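Local coordinates for protein mRNA export factor MEX67 (Candida albicans, PDB 1Q40) that probably serves in nuclear mRNA export, its NTF2-like domain pairing with a second protein chain to form a heterodimer, at residues Asn15-Phe20 against Phe121-Tyr126; Phe187-Ile190 against Ser196-Val199. All coordinates share one frame; numbering follows the deposited sequence.

The two interactions lie on the same beta sheet, and helix 14-29, which supplies one side of interaction 1, also packs on residues of interaction 2. Interaction 1 seats the first turns of the helix on strand 122-127; interaction 2 closes the hairpin of strands 181-190 and 198-208 further across the sheet, the two centres being 13 Å apart. Phe20 joins them: its CZ lies 3.7 Å from Val199 CG2, its CD1 lies 4.0 Å from Met197 SE, and its ring meets that of Phe187 edge-to-face. Leu16 adds a second contact to Met197. Both interactions are structural packing, and the partner protein chain approaches strand 122-127 and Val188.

Interaction 1 (Asn15-Phe20 against Phe121-Tyr126)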
ATOM      1  N   ASN B  15       7.048 -13.044  15.775  1.00 96.99           N
ATOM      2  CA  ASN B  15       6.410 -14.354  15.929  1.00 97.02           C
ATOM      3  C   ASN B  15       4.918 -14.240  16.255  1.00 95.40           C
ATOM      4  O   ASN B  15       4.129 -15.096  15.861  1.00 95.05           O
ATOM      5  CB  ASN B  15       7.118 -15.181  17.013  1.00 99.43           C
ATOM      6  CG  ASN B  15       8.100 -16.182  16.434  1.00100.57           C
ATOM      7  OD1 ASN B  15       7.863 -17.389  16.461  1.00101.76           O
ATOM      8  ND2 ASN B  15       9.210 -15.681  15.901  1.00100.72           N
ATOM      9  N   LEU B  16       4.544 -13.191  16.984  1.00 94.03           N
ATOM     10  CA  LEU B  16       3.142 -12.912  17.305  1.00 92.54           C
ATOM     11  C   LEU B  16       2.335 -12.494  16.064  1.00 89.02           C
ATOM     12  O   LEU B  16       1.114 -12.640  16.034  1.00 88.25           O
ATOM     13  CB  LEU B  16       3.061 -11.810  18.368  1.00 93.28           C
ATOM     14  CG  LEU B  16       1.696 -11.561  19.019  1.00 94.62           C
ATOM     15  CD1 LEU B  16       1.815 -11.517  20.543  1.00 97.36           C
ATOM     16  CD2 LEU B  16       1.060 -10.279  18.495  1.00 93.88           C
ATOM     17  N   ALA B  17       3.031 -11.974  15.054  1.00 86.06           N
ATOM     18  CA  ALA B  17       2.418 -11.540  13.803  1.00 82.78           C
ATOM     19  C   ALA B  17       2.341 -12.694  12.812  1.00 80.91           C
ATOM     20  O   ALA B  17       1.393 -12.790  12.043  1.00 79.34           O
ATOM     21  CB  ALA B  17       3.209 -10.395  13.206  1.00 81.93           C
ATOM     22  N   THR B  18       3.351 -13.557  12.831  1.00 80.11           N
ATOM     23  CA  THR B  18       3.366 -14.754  11.995  1.00 78.79           C
ATOM     24  C   THR B  18       2.236 -15.705  12.386  1.00 77.43           C
ATOM     25  O   THR B  18       1.629 -16.337  11.522  1.00 76.64           O
ATOM     26  CB  THR B  18       4.731 -15.470  12.106  1.00 80.42           C
ATOM     27  OG1 THR B  18       5.752 -14.653  11.517  1.00 79.88           O
ATOM     28  CG2 THR B  18       4.761 -16.755  11.274  1.00 81.12           C
ATOM     29  N   ASN B  19       1.958 -15.797  13.683  1.00 76.20           N
ATOM     30  CA  ASN B  19       0.861 -16.618  14.181  1.00 74.98           C
ATOM     31  C   ASN B  19      -0.492 -15.996  13.853  1.00 71.52           C
ATOM     32  O   ASN B  19      -1.409 -16.700  13.438  1.00 70.81           O
ATOM     33  CB  ASN B  19       0.972 -16.822  15.694  1.00 76.82           C
ATOM     34  CG  ASN B  19       2.159 -17.690  16.087  1.00 78.99           C
ATOM     35  OD1 ASN B  19       2.971 -18.088  15.244  1.00 79.18           O
ATOM     36  ND2 ASN B  19       2.266 -17.980  17.376  1.00 80.78           N
ATOM     37  N   PHE B  20      -0.614 -14.684  14.051  1.00 68.22           N
ATOM     38  CA  PHE B  20      -1.854 -13.973  13.744  1.00 65.16           C
ATOM     39  C   PHE B  20      -2.236 -14.217  12.290  1.00 61.95           C
ATOM     40  O   PHE B  20      -3.359 -14.605  12.009  1.00 61.09           O
ATOM     41  CB  PHE B  20      -1.716 -12.468  14.011  1.00 64.52           C
ATOM     42  CG  PHE B  20      -2.911 -11.658  13.574  1.00 63.08           C
ATOM     43  CD1 PHE B  20      -4.004 -11.500  14.415  1.00 63.46           C
ATOM     44  CD2 PHE B  20      -2.944 -11.064  12.318  1.00 61.23           C
ATOM     45  CE1 PHE B  20      -5.111 -10.759  14.012  1.00 62.33           C
ATOM     46  CE2 PHE B  20      -4.052 -10.330  11.906  1.00 60.33           C
ATOM     47  CZ  PHE B  20      -5.134 -10.175  12.760  1.00 61.01           C
ATOM     48  N   PHE B 121       4.945 -14.956  -0.170  1.00 42.69           N
ATOM     49  CA  PHE B 121       4.494 -13.873   0.680  1.00 41.18           C
ATOM     50  C   PHE B 121       5.658 -13.075   1.261  1.00 40.91           C
ATOM     51  O   PHE B 121       6.747 -13.616   1.495  1.00 41.60           O
ATOM     52  CB  PHE B 121       3.627 -14.445   1.809  1.00 41.42           C
ATOM     53  CG  PHE B 121       2.397 -15.146   1.317  1.00 40.28           C
ATOM     54  CD1 PHE B 121       2.421 -16.511   1.039  1.00 41.43           C
ATOM     55  CD2 PHE B 121       1.215 -14.441   1.109  1.00 38.80           C
ATOM     56  CE1 PHE B 121       1.282 -17.159   0.564  1.00 40.96           C
ATOM     57  CE2 PHE B 121       0.069 -15.083   0.628  1.00 37.92           C
ATOM     58  CZ  PHE B 121       0.102 -16.435   0.352  1.00 38.91           C
ATOM     59  N   SER B 122       5.434 -11.777   1.444  1.00 39.13           N
ATOM     60  CA  SER B 122       6.319 -10.940   2.251  1.00 39.10           C
ATOM     61  C   SER B 122       5.493 -10.172   3.278  1.00 38.48           C
ATOM     62  O   SER B 122       4.293  -9.956   3.098  1.00 37.07           O
ATOM     63  CB  SER B 122       7.153  -9.989   1.383  1.00 38.53           C
ATOM     64  OG  SER B 122       6.359  -9.026   0.709  1.00 37.86           O
HETATM   65  N   MSE B 123       6.150  -9.767   4.358  1.00 39.07           N
HETATM   66  CA  MSE B 123       5.472  -9.163   5.498  1.00 39.40           C
HETATM   67  C   MSE B 123       6.385  -8.173   6.212  1.00 39.76           C
HETATM   68  O   MSE B 123       7.574  -8.432   6.353  1.00 40.05           O
HETATM   69  CB  MSE B 123       5.058 -10.273   6.466  1.00 40.56           C
HETATM   70  CG  MSE B 123       4.083  -9.863   7.577  1.00 41.68           C
HETATM   71 SE   MSE B 123       3.695 -11.347   8.842  0.50 44.08          SE
HETATM   72  CE  MSE B 123       3.939 -12.827   7.679  1.00 44.33           C
ATOM     73  N   GLU B 124       5.819  -7.048   6.645  1.00 39.24           N
ATOM     74  CA  GLU B 124       6.464  -6.133   7.588  1.00 40.32           C
ATOM     75  C   GLU B 124       5.626  -6.059   8.861  1.00 41.07           C
ATOM     76  O   GLU B 124       4.402  -6.079   8.800  1.00 39.59           O
ATOM     77  CB  GLU B 124       6.588  -4.732   6.992  1.00 39.23           C
ATOM     78  CG  GLU B 124       7.312  -4.674   5.660  1.00 39.50           C
ATOM     79  CD  GLU B 124       6.409  -4.935   4.463  1.00 38.63           C
ATOM     80  OE1 GLU B 124       6.684  -5.890   3.723  1.00 38.25           O
ATOM     81  OE2 GLU B 124       5.426  -4.186   4.252  1.00 37.95           O
ATOM     82  N   VAL B 125       6.288  -5.978  10.011  1.00 42.90           N
ATOM     83  CA  VAL B 125       5.608  -5.795  11.292  1.00 44.45           C
ATOM     84  C   VAL B 125       6.395  -4.807  12.161  1.00 46.01           C
ATOM     85  O   VAL B 125       7.606  -4.940  12.331  1.00 46.04           O
ATOM     86  CB  VAL B 125       5.360  -7.152  12.023  1.00 45.90           C
ATOM     87  CG1 VAL B 125       6.606  -7.999  12.054  1.00 47.64           C
ATOM     88  CG2 VAL B 125       4.834  -6.934  13.448  1.00 47.39           C
ATOM     89  N   TYR B 126       5.692  -3.808  12.684  1.00 46.86           N
ATOM     90  CA  TYR B 126       6.308  -2.738  13.454  1.00 48.85           C
ATOM     91  C   TYR B 126       5.288  -2.076  14.384  1.00 50.68           C
ATOM     92  O   TYR B 126       4.101  -2.357  14.309  1.00 50.03           O
ATOM     93  CB  TYR B 126       6.943  -1.704  12.508  1.00 47.87           C
ATOM     94  CG  TYR B 126       6.028  -1.205  11.388  1.00 45.67           C
ATOM     95  CD1 TYR B 126       5.434   0.050  11.465  1.00 44.55           C
ATOM     96  CD2 TYR B 126       5.771  -1.982  10.257  1.00 44.67           C
ATOM     97  CE1 TYR B 126       4.600   0.524  10.449  1.00 43.42           C
ATOM     98  CE2 TYR B 126       4.928  -1.517   9.226  1.00 43.04           C
ATOM     99  CZ  TYR B 126       4.352  -0.259   9.336  1.00 42.35           C
ATOM    100  OH  TYR B 126       3.536   0.224   8.345  1.00 38.89           O
TER
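The flat group at the meeting of Ala17 and Met123 is the peptide joining Ala17 to Thr18. The selenium of Met123, present here as selenomethionine, stands over one face of it, with SE 4.2 Å from Ala17 O and almost directly above that oxygen. Ala17 CB lies 4.5 Å from the same SE, so the large, polarisable atom reaches both backbone and methyl. Met123 gets there by an extended start, its CG anti to the backbone N (chi1 -168°), before the chain bends at the selenium. Beside it, Val125 sends one branch to the helix: CG2 is 3.8 Å from Ala17 CB, and Val125 CB follows at 4.1 Å. Alanine suits this position because its single methyl lets the helix come close to the strand, with Ala17 CA and Val125 CA 7.0 Å apart. Ile136 of the next strand also touches Ala17, while Ile21, one turn further along the helix, touches Met123. Ser122, Glu124 and Tyr126 alternate with these residues and meet the partner protein. Glu124 forms a salt bridge to a basic side chain of the other protein, and within its own chain is hydrogen-bonded to His139 of strand 134-146. Strand 122-127 is thus apolar towards its own helix and polar or aromatic towards the other chain. Between residues 15-20 and 121-126 the contact is van der Waals packing, burying 138 Å² in all; it depends on complementary shape, and the flexible selenoether chain beside a branched valine can fit the small alanine without any directional bond.

Interaction 2 (Phe187-Ile190 against Ser196-Val199); sequences FVVI and SMIV
Ile190 turns its CG1 branch into the position between its backbone N and carbonyl carbon (chi1 62°), which lays CG1 against the opposing strand, 3.8 Å from Ile198 CB and 3.4 Å from Ile198 O. On the other face of the sheet, Val199 holds CG1 anti to its backbone N (chi1 -180°) and brings it to the edge of the Phe187 ring, near the ring plane, 4.0 Å from CD1. Val189 CG1 likewise packs 4.0 Å from Met197 CB. The backbone sets this alternation: Ile190 and Ile198 form an antiparallel hydrogen-bonded pair, with Ile190 N to Ile198 O at 2.9 Å and Ile198 N to Ile190 O at 3.0 Å, both nearly straight. Beside the non-hydrogen-bonded pair of Val189 and Val199, two CA-H...O contacts form: Val189 CA to Ile198 O at 3.5 Å, and Val199 CA to Val188 O at 3.6 Å. Beta-branched residues suit such extended strands, and the aromatic Phe187 extends the apolar face towards helix 14-29, where Ile21 and Tyr24 meet it. Leu38 and Tyr39 cover Val199, whereas Ile198 touches Gln40 from the opposite face. Residues 193-195 of the connection are not modelled, yet the strands on either side of it are firmly paired. The arrangement is a beta hairpin within a curved sheet that packs against a helix, as in the NTF2-like fold.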
ATOM      1  N   PHE B 187      -3.181  -4.620   8.732  1.00 31.12           N
ATOM      2  CA  PHE B 187      -3.929  -4.700   9.975  1.00 33.45           C
ATOM      3  C   PHE B 187      -3.279  -3.768  11.017  1.00 35.82           C
ATOM      4  O   PHE B 187      -2.060  -3.752  11.153  1.00 35.57           O
ATOM      5  CB  PHE B 187      -3.883  -6.127  10.536  1.00 34.26           C
ATOM      6  CG  PHE B 187      -4.420  -7.192   9.609  1.00 33.54           C
ATOM      7  CD1 PHE B 187      -5.748  -7.579   9.675  1.00 33.56           C
ATOM      8  CD2 PHE B 187      -3.580  -7.844   8.716  1.00 34.08           C
ATOM      9  CE1 PHE B 187      -6.247  -8.582   8.850  1.00 32.95           C
ATOM     10  CE2 PHE B 187      -4.062  -8.849   7.879  1.00 34.12           C
ATOM     11  CZ  PHE B 187      -5.399  -9.222   7.955  1.00 34.70           C
ATOM     12  N   VAL B 188      -4.082  -2.997  11.745  1.00 38.29           N
ATOM     13  CA  VAL B 188      -3.638  -2.407  13.007  1.00 41.30           C
ATOM     14  C   VAL B 188      -4.260  -3.261  14.106  1.00 44.36           C
ATOM     15  O   VAL B 188      -5.481  -3.326  14.218  1.00 44.15           O
ATOM     16  CB  VAL B 188      -4.089  -0.943  13.163  1.00 41.32           C
ATOM     17  CG1 VAL B 188      -3.635  -0.374  14.508  1.00 42.57           C
ATOM     18  CG2 VAL B 188      -3.557  -0.098  12.027  1.00 40.21           C
ATOM     19  N   VAL B 189      -3.424  -3.938  14.889  1.00 48.08           N
ATOM     20  CA  VAL B 189      -3.882  -4.839  15.946  1.00 51.76           C
ATOM     21  C   VAL B 189      -3.560  -4.238  17.321  1.00 55.35           C
ATOM     22  O   VAL B 189      -2.442  -3.785  17.555  1.00 55.47           O
ATOM     23  CB  VAL B 189      -3.228  -6.233  15.811  1.00 52.40           C
ATOM     24  CG1 VAL B 189      -3.877  -7.237  16.767  1.00 53.95           C
ATOM     25  CG2 VAL B 189      -3.312  -6.731  14.363  1.00 51.28           C
ATOM     26  N   ILE B 190      -4.544  -4.239  18.219  1.00 58.95           N
ATOM     27  CA  ILE B 190      -4.404  -3.646  19.551  1.00 62.83           C
ATOM     28  C   ILE B 190      -4.754  -4.654  20.669  1.00 65.60           C
ATOM     29  O   ILE B 190      -5.381  -5.676  20.404  1.00 65.24           O
ATOM     30  CB  ILE B 190      -5.268  -2.357  19.659  1.00 63.18           C
ATOM     31  CG1 ILE B 190      -6.759  -2.666  19.484  1.00 64.52           C
ATOM     32  CG2 ILE B 190      -4.826  -1.330  18.620  1.00 62.46           C
ATOM     33  CD1 ILE B 190      -7.675  -1.473  19.735  1.00 66.17           C
ATOM     34  N   SER B 196      -8.601 -10.200  23.542  1.00 67.61           N
ATOM     35  CA  SER B 196      -7.165 -10.458  23.569  1.00 68.03           C
ATOM     36  C   SER B 196      -6.449  -9.685  22.459  1.00 65.87           C
ATOM     37  O   SER B 196      -5.551  -8.891  22.738  1.00 66.13           O
ATOM     38  CB  SER B 196      -6.883 -11.962  23.453  1.00 68.81           C
ATOM     39  OG  SER B 196      -5.659 -12.296  24.086  1.00 70.75           O
HETATM   40  N   MSE B 197      -6.842  -9.931  21.209  1.00 63.69           N
HETATM   41  CA  MSE B 197      -6.377  -9.141  20.061  1.00 61.44           C
HETATM   42  C   MSE B 197      -7.587  -8.564  19.325  1.00 58.56           C
HETATM   43  O   MSE B 197      -8.531  -9.288  19.016  1.00 58.28           O
HETATM   44  CB  MSE B 197      -5.528  -9.994  19.105  1.00 61.32           C
HETATM   45  CG  MSE B 197      -4.091 -10.198  19.572  1.00 64.42           C
HETATM   46 SE   MSE B 197      -2.963 -11.156  18.293  0.50 67.41          SE
HETATM   47  CE  MSE B 197      -3.721 -12.938  18.463  1.00 69.36           C
ATOM     48  N   ILE B 198      -7.553  -7.259  19.066  1.00 55.84           N
ATOM     49  CA  ILE B 198      -8.613  -6.566  18.343  1.00 53.33           C
ATOM     50  C   ILE B 198      -8.031  -5.897  17.096  1.00 49.59           C
ATOM     51  O   ILE B 198      -7.092  -5.109  17.192  1.00 49.09           O
ATOM     52  CB  ILE B 198      -9.271  -5.506  19.260  1.00 54.44           C
ATOM     53  CG1 ILE B 198      -9.950  -6.173  20.466  1.00 57.38           C
ATOM     54  CG2 ILE B 198     -10.256  -4.634  18.483  1.00 53.96           C
ATOM     55  CD1 ILE B 198     -11.022  -7.203  20.116  1.00 58.54           C
ATOM     56  N   VAL B 199      -8.580  -6.223  15.930  1.00 45.87           N
ATOM     57  CA  VAL B 199      -8.254  -5.513  14.696  1.00 42.48           C
ATOM     58  C   VAL B 199      -9.012  -4.189  14.676  1.00 40.38           C
ATOM     59  O   VAL B 199     -10.236  -4.158  14.524  1.00 39.37           O
ATOM     60  CB  VAL B 199      -8.590  -6.356  13.435  1.00 41.70           C
ATOM     61  CG1 VAL B 199      -8.238  -5.597  12.158  1.00 40.49           C
ATOM     62  CG2 VAL B 199      -7.858  -7.701  13.471  1.00 42.08           C
TER